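Local coordinates for protein 2-hydroxyhepta-2,4-diene-1,7-dioate isomerase (Mycobacterium marinum, PDB 3QDF) that binds zinc and probably acts as an isomerase or hydrolase of the fumarylacetoacetate hydrolase family, named for a step of homoprotocatechuate breakdown, at residues M5-I10 against V16-I21; R34-H39 against P44-R49; L192-E195 against K201-A204. One frame throughout, in Å; residues are numbered along the deposited sequence.

Interaction 1: residues M5-I10 against V16-I21; sequences MRLGRI and VAFASI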
ATOM      1  N   MET A   5      -4.020   9.057 -13.777  1.00 34.20           N
ATOM      2  CA  MET A   5      -5.013   7.990 -13.559  1.00 32.63           C
ATOM      3  C   MET A   5      -4.988   7.273 -12.198  1.00 29.71           C
ATOM      4  O   MET A   5      -4.038   7.390 -11.430  1.00 27.81           O
ATOM      5  CB  MET A   5      -4.974   6.955 -14.713  1.00 33.06           C
ATOM      6  CG  MET A   5      -3.864   5.900 -14.643  1.00 34.20           C
ATOM      7  SD  MET A   5      -4.045   4.638 -15.963  1.00 38.36           S
ATOM      8  CE  MET A   5      -4.989   3.411 -15.129  1.00 39.52           C
ATOM      9  N   ARG A   6      -6.063   6.543 -11.922  1.00 28.04           N
ATOM     10  CA  ARG A   6      -6.089   5.599 -10.818  1.00 26.93           C
ATOM     11  C   ARG A   6      -5.992   4.220 -11.428  1.00 25.91           C
ATOM     12  O   ARG A   6      -6.951   3.762 -12.063  1.00 26.76           O
ATOM     13  CB  ARG A   6      -7.397   5.682 -10.027  1.00 27.04           C
ATOM     14  CG  ARG A   6      -7.772   7.021  -9.500  1.00 27.53           C
ATOM     15  CD  ARG A   6      -8.979   6.819  -8.560  1.00 29.12           C
ATOM     16  NE  ARG A   6      -9.511   8.091  -8.094  1.00 30.47           N
ATOM     17  CZ  ARG A   6     -10.501   8.754  -8.676  1.00 30.94           C
ATOM     18  NH1 ARG A   6     -11.092   8.271  -9.765  1.00 32.91           N
ATOM     19  NH2 ARG A   6     -10.902   9.906  -8.162  1.00 30.01           N
ATOM     20  N   LEU A   7      -4.844   3.571 -11.254  1.00 24.16           N
ATOM     21  CA  LEU A   7      -4.643   2.224 -11.760  1.00 23.61           C
ATOM     22  C   LEU A   7      -5.009   1.210 -10.696  1.00 22.41           C
ATOM     23  O   LEU A   7      -4.437   1.219  -9.606  1.00 21.28           O
ATOM     24  CB  LEU A   7      -3.179   2.021 -12.179  1.00 23.66           C
ATOM     25  CG  LEU A   7      -2.858   0.613 -12.696  1.00 24.01           C
ATOM     26  CD1 LEU A   7      -3.518   0.410 -14.084  1.00 25.00           C
ATOM     27  CD2 LEU A   7      -1.354   0.345 -12.756  1.00 22.82           C
ATOM     28  N   GLY A   8      -5.947   0.329 -11.021  1.00 22.64           N
ATOM     29  CA  GLY A   8      -6.329  -0.766 -10.127  1.00 21.55           C
ATOM     30  C   GLY A   8      -6.404  -2.111 -10.846  1.00 22.52           C
ATOM     31  O   GLY A   8      -6.146  -2.217 -12.054  1.00 22.34           O
ATOM     32  N   ARG A   9      -6.748  -3.148 -10.091  1.00 21.63           N
ATOM     33  CA  ARG A   9      -6.972  -4.463 -10.646  1.00 22.40           C
ATOM     34  C   ARG A   9      -8.362  -4.927 -10.248  1.00 23.83           C
ATOM     35  O   ARG A   9      -8.822  -4.665  -9.132  1.00 22.94           O
ATOM     36  CB  ARG A   9      -5.920  -5.440 -10.145  1.00 21.14           C
ATOM     37  CG  ARG A   9      -4.595  -5.308 -10.856  1.00 20.97           C
ATOM     38  CD  ARG A   9      -3.507  -6.171 -10.203  1.00 21.27           C
ATOM     39  NE  ARG A   9      -3.676  -7.610 -10.477  1.00 20.92           N
ATOM     40  CZ  ARG A   9      -4.112  -8.511  -9.595  1.00 21.48           C
ATOM     41  NH1 ARG A   9      -4.452  -8.155  -8.362  1.00 19.38           N
ATOM     42  NH2 ARG A   9      -4.208  -9.787  -9.951  1.00 23.65           N
ATOM     43  N   ILE A  10      -9.028  -5.610 -11.171  1.00 25.47           N
ATOM     44  CA  ILE A  10     -10.416  -5.992 -10.982  1.00 27.89           C
ATOM     45  C   ILE A  10     -10.667  -7.436 -11.418  1.00 29.67           C
ATOM     46  O   ILE A  10      -9.999  -7.957 -12.325  1.00 29.76           O
ATOM     47  CB  ILE A  10     -11.407  -5.039 -11.753  1.00 28.57           C
ATOM     48  CG1 ILE A  10     -11.184  -5.124 -13.281  1.00 29.23           C
ATOM     49  CG2 ILE A  10     -11.313  -3.596 -11.208  1.00 28.24           C
ATOM     50  CD1 ILE A  10     -12.241  -4.402 -14.149  1.00 30.70           C
ATOM     51  N   VAL A  16      -9.854 -11.317 -14.730  1.00 34.18           N
ATOM     52  CA  VAL A  16      -8.961 -10.470 -13.935  1.00 31.15           C
ATOM     53  C   VAL A  16      -8.179  -9.553 -14.882  1.00 29.82           C
ATOM     54  O   VAL A  16      -7.537 -10.035 -15.809  1.00 29.81           O
ATOM     55  CB  VAL A  16      -7.982 -11.342 -13.074  1.00 30.73           C
ATOM     56  CG1 VAL A  16      -6.948 -10.476 -12.331  1.00 28.05           C
ATOM     57  CG2 VAL A  16      -8.765 -12.224 -12.077  1.00 31.36           C
ATOM     58  N   ALA A  17      -8.237  -8.242 -14.635  1.00 27.82           N
ATOM     59  CA  ALA A  17      -7.553  -7.250 -15.470  1.00 26.58           C
ATOM     60  C   ALA A  17      -7.142  -5.991 -14.690  1.00 24.98           C
ATOM     61  O   ALA A  17      -7.730  -5.652 -13.657  1.00 24.22           O
ATOM     62  CB  ALA A  17      -8.448  -6.856 -16.662  1.00 26.52           C
ATOM     63  N   PHE A  18      -6.135  -5.294 -15.211  1.00 24.01           N
ATOM     64  CA  PHE A  18      -5.862  -3.922 -14.801  1.00 22.52           C
ATOM     65  C   PHE A  18      -7.003  -3.053 -15.316  1.00 22.75           C
ATOM     66  O   PHE A  18      -7.670  -3.398 -16.320  1.00 22.62           O
ATOM     67  CB  PHE A  18      -4.520  -3.436 -15.366  1.00 22.36           C
ATOM     68  CG  PHE A  18      -3.318  -3.894 -14.573  1.00 23.10           C
ATOM     69  CD1 PHE A  18      -2.951  -3.245 -13.395  1.00 22.57           C
ATOM     70  CD2 PHE A  18      -2.553  -4.971 -15.013  1.00 25.95           C
ATOM     71  CE1 PHE A  18      -1.840  -3.659 -12.656  1.00 24.53           C
ATOM     72  CE2 PHE A  18      -1.427  -5.397 -14.292  1.00 24.36           C
ATOM     73  CZ  PHE A  18      -1.068  -4.744 -13.113  1.00 25.64           C
ATOM     74  N   ALA A  19      -7.236  -1.941 -14.628  1.00 21.71           N
ATOM     75  CA  ALA A  19      -8.284  -1.003 -15.019  1.00 22.65           C
ATOM     76  C   ALA A  19      -7.949   0.417 -14.632  1.00 22.18           C
ATOM     77  O   ALA A  19      -7.317   0.652 -13.617  1.00 21.58           O
ATOM     78  CB  ALA A  19      -9.642  -1.407 -14.416  1.00 22.57           C
ATOM     79  N   SER A  20      -8.390   1.368 -15.447  1.00 23.43           N
ATOM     80  CA  SER A  20      -8.414   2.760 -15.019  1.00 23.60           C
ATOM     81  C   SER A  20      -9.729   3.005 -14.287  1.00 24.56           C
ATOM     82  O   SER A  20     -10.815   2.839 -14.863  1.00 24.93           O
ATOM     83  CB  SER A  20      -8.307   3.706 -16.201  1.00 24.39           C
ATOM     84  OG  SER A  20      -8.263   5.048 -15.764  1.00 24.43           O
ATOM     85  N   ILE A  21      -9.620   3.402 -13.023  1.00 24.08           N
ATOM     86  CA  ILE A  21     -10.780   3.609 -12.162  1.00 25.27           C
ATOM     87  C   ILE A  21     -11.132   5.096 -12.178  1.00 26.67           C
ATOM     88  O   ILE A  21     -10.425   5.921 -11.603  1.00 25.89           O
ATOM     89  CB  ILE A  21     -10.512   3.124 -10.705  1.00 24.43           C
ATOM     90  CG1 ILE A  21      -9.931   1.699 -10.671  1.00 23.96           C
ATOM     91  CG2 ILE A  21     -11.766   3.289  -9.828  1.00 24.32           C
ATOM     92  CD1 ILE A  21     -10.786   0.639 -11.299  1.00 27.58           C
TER
HETATM   93  O   HOH W   1      -8.380   6.638 -13.597  1.00 12.33           O
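Gly-8 and Ala-19 face each other as a hydrogen-bonded pair in the antiparallel beta hairpin that opens the N-terminal, Rv2993c-like part of the chain. The Gly-8 N to Ala-19 O bond is 3.0 Å and almost straight, whereas the return bond from Ala-19 N reaches Gly-8 O from above its carbonyl plane. Ile-10 and Ala-17 repeat the pairing two residues further along, and Ile-21 N closes the other end on Arg-6 O.

Packing over the middle of the ladder is of normal closeness. On the face of Leu-7, Arg-9, Phe-18 and Ser-20, the aliphatic part of Arg-9 covers one side of the Phe-18 ring: CG stands 4.0 Å from the ring centroid, a CH-pi contact, with the guanidinium turned 73° from the ring plane. Leu-7 brings CD1 obliquely to Phe-18 CD1 at 3.8 Å. On the other face Ile-10 CD1 lies 4.0 Å from Ala-19 CB; Gly-8 has no side chain, and Ile-21 CG1 lies 4.2 Å from its N. Strand 32-38 continues the sheet beyond 15-22, bonding to Phe-18 and Ser-20.

The loose side is at Val-16, which is exposed and lays CG1 3.7 Å from Arg-9 NH2, while Arg-9 NH1 is held by the Ala-60 carbonyl. The opposite end is polar, with buried Ser-20 and Ile-21 beside partly exposed Met-5 and Arg-6. The extended chain of Arg-6 donates from NH1 to Ile-21 O, which sits in the guanidinium plane; NH1 also binds Gly-23 O. A water accepts from Arg-6 N and hydrogen-bonds to Ser-20 OG at 2.7 Å, a position OG reaches at chi1 -177°. Here too is the tight spot of the contact, Met-5 CE only 3.5 Å from Ser-20 CB.

Interaction 2: residues R34-H39 against P44-R49; sequences REIAEH and PNFTGR
Strands 34-38 and 45-47 meet as an antiparallel beta hairpin that is strongly splayed, their short axes 4.0 Å apart at closest approach and their directions 114° from one another. Ile-36 and Phe-46 form a non-hydrogen-bonded pair at its middle. To one side Ala-37 N donates to Asn-45 O; to the other, Thr-47 N approaches Glu-35 O from above the carbonyl plane. The chain turns a corner at Gly-48, and Glu-35 N then binds Arg-49 O. A water settles into this bend, donating to Glu-35 O and Arg-49 O and accepting from Gly-48 N.

The side chain of Glu-35 carries the polar centre of the contact. A chi1 of -163° swings CG away from the Glu-35 amide, and the extended chain lies alongside Arg-49 and points the same way. OE1 takes two donors: Thr-47 OG1 at 2.6 Å on the anti side and Arg-49 NH1 on the syn side in a salt bridge of 2.8 Å. The bridge lies close to the guanidinium plane, although the carboxylate is turned 71° from it. Thr-47 OG1 also accepts from Arg-49 N, making an ST turn that holds the hydroxyl at the anti side of OE1. Asp-14 pairs with Arg-49 NE, giving this arginine a second acid.

The Phe-46 ring meets the methylenes of Arg-34 and the side chain of Ile-36. In one of its two conformers Arg-34 crosses the ring at about a right angle, Arg-34 CG 3.6 Å from Phe-46 CD1, while its head is engaged by Glu-22. Ile-36 CG1 comes obliquely to Phe-46 CE1 at 3.8 Å, and Ile-36 CD1 lies 4.1 Å from Pro-44 CB. The Asn-45 side chain runs alongside that of Glu-38, and Asn-45 OD1 accepts from Glu-38 N at 2.9 Å, the donor tilted from the amide plane.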
ATOM      1  N   ARG A  34     -12.516   1.105 -16.208  1.00 27.93           N
ATOM      2  CA  ARG A  34     -12.213   1.036 -17.639  0.60 28.35           C
ATOM      3  C   ARG A  34     -11.084   0.030 -17.886  1.00 27.59           C
ATOM      4  O   ARG A  34      -9.917   0.292 -17.560  1.00 26.64           O
ATOM      5  CB  ARG A  34     -11.825   2.428 -18.136  0.60 28.64           C
ATOM      6  CG  ARG A  34     -11.511   2.526 -19.618  0.60 30.53           C
ATOM      7  CD  ARG A  34     -11.552   3.992 -20.094  0.60 32.93           C
ATOM      8  NE  ARG A  34     -12.726   4.707 -19.587  0.60 33.76           N
ATOM      9  CZ  ARG A  34     -13.905   4.769 -20.200  0.60 34.40           C
ATOM     10  NH1 ARG A  34     -14.095   4.161 -21.363  0.60 35.64           N
ATOM     11  NH2 ARG A  34     -14.900   5.436 -19.642  0.60 33.68           N
ATOM     12  N   GLU A  35     -11.440  -1.127 -18.438  1.00 26.96           N
ATOM     13  CA  GLU A  35     -10.512  -2.239 -18.611  1.00 26.89           C
ATOM     14  C   GLU A  35      -9.289  -1.892 -19.470  1.00 26.18           C
ATOM     15  O   GLU A  35      -9.409  -1.365 -20.576  1.00 26.93           O
ATOM     16  CB  GLU A  35     -11.238  -3.462 -19.193  1.00 28.04           C
ATOM     17  CG  GLU A  35     -10.483  -4.779 -19.042  1.00 28.59           C
ATOM     18  CD  GLU A  35     -11.164  -5.957 -19.744  1.00 32.54           C
ATOM     19  OE1 GLU A  35     -11.798  -5.783 -20.820  1.00 32.61           O
ATOM     20  OE2 GLU A  35     -11.042  -7.078 -19.213  1.00 34.14           O
ATOM     21  N   ILE A  36      -8.118  -2.184 -18.933  1.00 25.24           N
ATOM     22  CA  ILE A  36      -6.858  -1.976 -19.627  1.00 25.56           C
ATOM     23  C   ILE A  36      -6.505  -3.255 -20.387  1.00 26.48           C
ATOM     24  O   ILE A  36      -6.665  -4.374 -19.867  1.00 25.68           O
ATOM     25  CB  ILE A  36      -5.731  -1.538 -18.623  1.00 24.56           C
ATOM     26  CG1 ILE A  36      -5.919  -0.049 -18.288  1.00 24.36           C
ATOM     27  CG2 ILE A  36      -4.329  -1.772 -19.181  1.00 23.40           C
ATOM     28  CD1 ILE A  36      -5.234   0.386 -17.051  1.00 19.34           C
ATOM     29  N   ALA A  37      -6.042  -3.078 -21.621  1.00 27.50           N
ATOM     30  CA  ALA A  37      -5.596  -4.202 -22.436  1.00 28.97           C
ATOM     31  C   ALA A  37      -4.108  -4.405 -22.225  1.00 28.83           C
ATOM     32  O   ALA A  37      -3.692  -5.441 -21.707  1.00 29.29           O
ATOM     33  CB  ALA A  37      -5.921  -3.975 -23.933  1.00 29.73           C
ATOM     34  N   GLU A  38      -3.303  -3.417 -22.607  1.00 28.98           N
ATOM     35  CA  GLU A  38      -1.847  -3.568 -22.535  1.00 29.19           C
ATOM     36  C   GLU A  38      -1.130  -2.383 -21.881  1.00 28.21           C
ATOM     37  O   GLU A  38      -1.697  -1.292 -21.735  1.00 28.31           O
ATOM     38  CB  GLU A  38      -1.273  -3.826 -23.936  1.00 30.42           C
ATOM     39  CG  GLU A  38      -1.807  -5.087 -24.607  1.00 32.57           C
ATOM     40  CD  GLU A  38      -1.095  -5.396 -25.910  1.00 37.68           C
ATOM     41  OE1 GLU A  38       0.142  -5.604 -25.880  1.00 40.86           O
ATOM     42  OE2 GLU A  38      -1.760  -5.445 -26.967  1.00 38.71           O
ATOM     43  N   HIS A  39       0.129  -2.620 -21.503  1.00 27.27           N
ATOM     44  CA  HIS A  39       1.040  -1.591 -20.984  1.00 26.31           C
ATOM     45  C   HIS A  39       0.575  -0.847 -19.702  1.00 25.58           C
ATOM     46  O   HIS A  39       0.592   0.383 -19.652  1.00 25.42           O
ATOM     47  CB  HIS A  39       1.407  -0.603 -22.104  1.00 26.92           C
ATOM     48  CG  HIS A  39       1.607  -1.253 -23.439  1.00 28.08           C
ATOM     49  ND1 HIS A  39       2.565  -2.217 -23.657  1.00 29.46           N
ATOM     50  CD2 HIS A  39       0.967  -1.082 -24.623  1.00 27.71           C
ATOM     51  CE1 HIS A  39       2.515  -2.609 -24.918  1.00 29.91           C
ATOM     52  NE2 HIS A  39       1.556  -1.934 -25.526  1.00 30.13           N
ATOM     53  N   PRO A  44      -0.944   3.048 -20.988  1.00 29.24           N
ATOM     54  CA  PRO A  44      -1.926   1.972 -21.100  1.00 28.48           C
ATOM     55  C   PRO A  44      -2.865   2.223 -22.265  1.00 28.54           C
ATOM     56  O   PRO A  44      -3.182   3.373 -22.562  1.00 29.26           O
ATOM     57  CB  PRO A  44      -2.701   2.046 -19.771  1.00 27.75           C
ATOM     58  CG  PRO A  44      -1.940   3.071 -18.898  1.00 27.95           C
ATOM     59  CD  PRO A  44      -1.247   3.968 -19.873  1.00 28.82           C
ATOM     60  N   ASN A  45      -3.259   1.153 -22.947  1.00 27.72           N
ATOM     61  CA  ASN A  45      -4.361   1.195 -23.889  1.00 27.50           C
ATOM     62  C   ASN A  45      -5.506   0.340 -23.331  1.00 26.96           C
ATOM     63  O   ASN A  45      -5.312  -0.421 -22.390  1.00 26.49           O
ATOM     64  CB  ASN A  45      -3.916   0.771 -25.306  1.00 28.23           C
ATOM     65  CG  ASN A  45      -3.267  -0.593 -25.341  1.00 27.65           C
ATOM     66  OD1 ASN A  45      -3.742  -1.543 -24.716  1.00 26.68           O
ATOM     67  ND2 ASN A  45      -2.178  -0.702 -26.083  1.00 27.09           N
ATOM     68  N   PHE A  46      -6.693   0.461 -23.913  1.00 27.49           N
ATOM     69  CA  PHE A  46      -7.915  -0.051 -23.297  1.00 26.74           C
ATOM     70  C   PHE A  46      -8.629  -1.047 -24.206  1.00 27.86           C
ATOM     71  O   PHE A  46      -8.513  -0.960 -25.422  1.00 28.57           O
ATOM     72  CB  PHE A  46      -8.827   1.128 -22.961  1.00 26.62           C
ATOM     73  CG  PHE A  46      -8.148   2.179 -22.121  1.00 25.65           C
ATOM     74  CD1 PHE A  46      -8.087   2.036 -20.742  1.00 21.13           C
ATOM     75  CD2 PHE A  46      -7.561   3.302 -22.716  1.00 26.40           C
ATOM     76  CE1 PHE A  46      -7.456   3.002 -19.945  1.00 24.04           C
ATOM     77  CE2 PHE A  46      -6.912   4.276 -21.941  1.00 28.37           C
ATOM     78  CZ  PHE A  46      -6.851   4.118 -20.529  1.00 24.62           C
ATOM     79  N   THR A  47      -9.347  -1.995 -23.613  1.00 27.98           N
ATOM     80  CA  THR A  47     -10.022  -3.035 -24.393  1.00 29.74           C
ATOM     81  C   THR A  47     -11.300  -2.504 -25.028  1.00 30.88           C
ATOM     82  O   THR A  47     -11.759  -3.049 -26.012  1.00 32.47           O
ATOM     83  CB  THR A  47     -10.445  -4.244 -23.520  1.00 29.65           C
ATOM     84  OG1 THR A  47     -11.350  -3.792 -22.502  1.00 29.26           O
ATOM     85  CG2 THR A  47      -9.244  -4.931 -22.862  1.00 28.89           C
ATOM     86  N   GLY A  48     -11.881  -1.461 -24.446  1.00 31.12           N
ATOM     87  CA  GLY A  48     -13.209  -1.005 -24.836  1.00 33.61           C
ATOM     88  C   GLY A  48     -14.263  -1.369 -23.799  1.00 34.43           C
ATOM     89  O   GLY A  48     -15.343  -0.783 -23.778  1.00 34.70           O
ATOM     90  N   ARG A  49     -13.965  -2.333 -22.932  1.00 34.30           N
ATOM     91  CA  ARG A  49     -14.938  -2.714 -21.906  1.00 35.65           C
ATOM     92  C   ARG A  49     -14.820  -1.824 -20.681  1.00 34.46           C
ATOM     93  O   ARG A  49     -13.719  -1.416 -20.300  1.00 32.09           O
ATOM     94  CB  ARG A  49     -14.748  -4.163 -21.458  1.00 36.10           C
ATOM     95  CG  ARG A  49     -15.009  -5.233 -22.504  1.00 40.76           C
ATOM     96  CD  ARG A  49     -14.568  -6.594 -21.941  1.00 45.62           C
ATOM     97  NE  ARG A  49     -14.384  -7.586 -23.003  1.00 50.53           N
ATOM     98  CZ  ARG A  49     -13.216  -8.111 -23.379  1.00 52.30           C
ATOM     99  NH1 ARG A  49     -12.081  -7.777 -22.774  1.00 50.46           N
ATOM    100  NH2 ARG A  49     -13.187  -8.999 -24.369  1.00 54.59           N
TER
HETATM  101  O   HOH W   2     -11.664  -0.418 -21.760  1.00  7.87           O

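Interaction 3: residues L192-E195 against K201-A204; sequences LRTE and KQHA. With ZN (zinc ion), chain C.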
ATOM      1  N   LEU A 192      -2.352  11.779   6.004  1.00 25.91           N
ATOM      2  CA  LEU A 192      -2.649  10.368   6.216  1.00 25.44           C
ATOM      3  C   LEU A 192      -3.437  10.194   7.522  1.00 26.44           C
ATOM      4  O   LEU A 192      -3.037  10.693   8.578  1.00 27.62           O
ATOM      5  CB  LEU A 192      -1.353   9.541   6.234  1.00 23.68           C
ATOM      6  CG  LEU A 192      -1.377   8.036   6.500  1.00 24.45           C
ATOM      7  CD1 LEU A 192      -0.001   7.433   6.140  1.00 23.66           C
ATOM      8  CD2 LEU A 192      -1.755   7.691   7.958  1.00 22.68           C
ATOM      9  N   ARG A 193      -4.540   9.464   7.449  1.00 26.19           N
ATOM     10  CA  ARG A 193      -5.405   9.286   8.599  1.00 27.31           C
ATOM     11  C   ARG A 193      -5.772   7.820   8.696  1.00 26.22           C
ATOM     12  O   ARG A 193      -6.256   7.237   7.725  1.00 26.08           O
ATOM     13  CB  ARG A 193      -6.663  10.147   8.428  1.00 27.82           C
ATOM     14  CG  ARG A 193      -7.577  10.264   9.658  1.00 30.38           C
ATOM     15  CD  ARG A 193      -8.737  11.232   9.342  1.00 32.10           C
ATOM     16  NE  ARG A 193      -9.806  10.603   8.557  1.00 33.94           N
ATOM     17  CZ  ARG A 193     -10.110  10.875   7.285  1.00 32.71           C
ATOM     18  NH1 ARG A 193      -9.438  11.784   6.583  1.00 32.74           N
ATOM     19  NH2 ARG A 193     -11.107  10.226   6.705  1.00 34.28           N
ATOM     20  N   THR A 194      -5.555   7.235   9.867  1.00 26.37           N
ATOM     21  CA  THR A 194      -5.953   5.853  10.143  1.00 25.77           C
ATOM     22  C   THR A 194      -7.065   5.774  11.189  1.00 27.65           C
ATOM     23  O   THR A 194      -7.001   6.411  12.251  1.00 28.70           O
ATOM     24  CB  THR A 194      -4.764   4.987  10.627  1.00 25.00           C
ATOM     25  OG1 THR A 194      -3.686   5.081   9.686  1.00 21.63           O
ATOM     26  CG2 THR A 194      -5.199   3.531  10.783  1.00 22.16           C
ATOM     27  N   GLU A 195      -8.078   4.972  10.887  1.00 28.39           N
ATOM     28  CA  GLU A 195      -9.181   4.750  11.808  1.00 30.67           C
ATOM     29  C   GLU A 195      -9.346   3.280  12.124  1.00 30.34           C
ATOM     30  O   GLU A 195      -9.149   2.422  11.268  1.00 29.52           O
ATOM     31  CB  GLU A 195     -10.490   5.292  11.234  1.00 31.37           C
ATOM     32  CG  GLU A 195     -10.479   6.791  11.050  1.00 35.80           C
ATOM     33  CD  GLU A 195     -11.698   7.306  10.303  1.00 39.63           C
ATOM     34  OE1 GLU A 195     -12.737   6.591  10.258  1.00 40.57           O
ATOM     35  OE2 GLU A 195     -11.606   8.434   9.769  1.00 40.45           O
ATOM     36  N   LYS A 201      -6.764   7.200  14.893  1.00 29.45           N
ATOM     37  CA  LYS A 201      -5.585   6.738  15.638  1.00 29.38           C
ATOM     38  C   LYS A 201      -4.301   7.380  15.147  1.00 28.56           C
ATOM     39  O   LYS A 201      -3.430   7.700  15.947  1.00 28.90           O
ATOM     40  CB  LYS A 201      -5.446   5.209  15.560  1.00 28.62           C
ATOM     41  CG  LYS A 201      -6.646   4.429  16.096  1.00 29.63           C
ATOM     42  CD  LYS A 201      -6.894   4.687  17.572  1.00 31.72           C
ATOM     43  CE  LYS A 201      -8.163   4.003  18.035  1.00 33.54           C
ATOM     44  NZ  LYS A 201      -8.496   4.447  19.415  1.00 36.66           N
ATOM     45  N   GLN A 202      -4.181   7.527  13.827  1.00 26.81           N
ATOM     46  CA  GLN A 202      -3.065   8.228  13.218  1.00 26.41           C
ATOM     47  C   GLN A 202      -3.637   9.394  12.454  1.00 26.79           C
ATOM     48  O   GLN A 202      -4.690   9.277  11.809  1.00 26.94           O
ATOM     49  CB  GLN A 202      -2.293   7.326  12.242  1.00 24.85           C
ATOM     50  CG  GLN A 202      -1.765   6.065  12.891  1.00 24.77           C
ATOM     51  CD  GLN A 202      -0.875   5.272  11.962  1.00 23.12           C
ATOM     52  OE1 GLN A 202      -1.347   4.629  11.015  1.00 21.02           O
ATOM     53  NE2 GLN A 202       0.422   5.291  12.241  1.00 22.00           N
ATOM     54  N   HIS A 203      -2.937  10.518  12.505  1.00 27.23           N
ATOM     55  CA  HIS A 203      -3.398  11.723  11.834  1.00 28.02           C
ATOM     56  C   HIS A 203      -2.195  12.611  11.619  1.00 28.18           C
ATOM     57  O   HIS A 203      -1.790  13.334  12.525  1.00 28.85           O
ATOM     58  CB  HIS A 203      -4.464  12.413  12.695  1.00 29.55           C
ATOM     59  CG  HIS A 203      -5.346  13.359  11.944  1.00 29.73           C
ATOM     60  ND1 HIS A 203      -6.174  14.252  12.584  1.00 32.49           N
ATOM     61  CD2 HIS A 203      -5.522  13.570  10.617  1.00 29.31           C
ATOM     62  CE1 HIS A 203      -6.839  14.962  11.686  1.00 32.54           C
ATOM     63  NE2 HIS A 203      -6.459  14.571  10.484  1.00 30.32           N
ATOM     64  N   ALA A 204      -1.603  12.529  10.427  1.00 27.42           N
ATOM     65  CA  ALA A 204      -0.369  13.263  10.139  1.00 28.23           C
ATOM     66  C   ALA A 204      -0.193  13.502   8.649  1.00 27.63           C
ATOM     67  O   ALA A 204      -0.960  12.999   7.843  1.00 27.89           O
ATOM     68  CB  ALA A 204       0.848  12.513  10.721  1.00 27.42           C
TER
HETATM   69 ZN    ZN C 267      -7.385  15.564   8.904  1.00 36.98          ZN
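Leu-192 and Ala-204 begin the contact as a hydrogen-bonded pair: Leu-192 N reaches Ala-204 O at 2.6 Å in a nearly linear bond, and Ala-204 N returns to Leu-192 O in the carbonyl plane. That same oxygen lies near the edge of the His-203 ring. The Leu-192 side chain packs on Ile-253 and Pro-237, the latter also touched by Ala-204.

Arg-193 follows on the other face, opposite His-203 in a non-hydrogen-bonded pair. The two side chains run side by side in the same direction, Arg-193 CG 4.0 Å from His-203 CD2, with guanidinium and imidazole planes almost perpendicular at 89°. His-203 keeps CG anti to its backbone N (chi1 -160°), an arrangement that carries the ring out to the zinc ion, bound through NE2 at 2.1 Å. Glu-191, immediately before Leu-192, is the other protein ligand, so the hairpin formed by strands 191-196 and 199-205 supplies both protein groups of this metal site. It lies at the margin of a mixed sheet in the FAA hydrolase C-terminal region, with strand 199-205 outermost within the chain. The Arg-193 guanidinium is turned back along its own strand by the bend at chi3, and its NE makes a salt bridge with Glu-195 OE2 through the anti lone pair of that oxygen.

Thr-194 meets a classic beta bulge. Its O receives a straight bond from Lys-201 N at 2.8 Å and only a weak one from Gln-202 N, while Thr-194 N donates to Gln-202 O. On the buried face Thr-194 and Gln-202 lie alongside each other, and OG1 donates to Gln-202 OE1 at 2.7 Å. Gly-122 N also donates to this OE1, and Thr-236 OG1 is bonded to Gln-202 NE2, gripping both ends of the amide.

In the fold
Interactions 1 and 2 belong to one continuous run of sheet in the N-terminal region, since strands 15-22 and 32-38 are neighbours: Ser-20 O and Phe-18 O probably accept from Arg-34 N and Ile-36 N, and Leu-7 packs on Ile-36. Interaction 1 is partly buried and combines a regular ladder with apolar packing, whereas interaction 2, farther from the chain centre, is a surface contact in which a salt bridge, a hydroxyl and a water add to the apolar packing. Interaction 3, also partly buried, stands apart in the FAA hydrolase C-terminal region, its centre about 26 Å from that of interaction 1 and about 34 Å from that of interaction 2; of the three, it alone includes a zinc ligand.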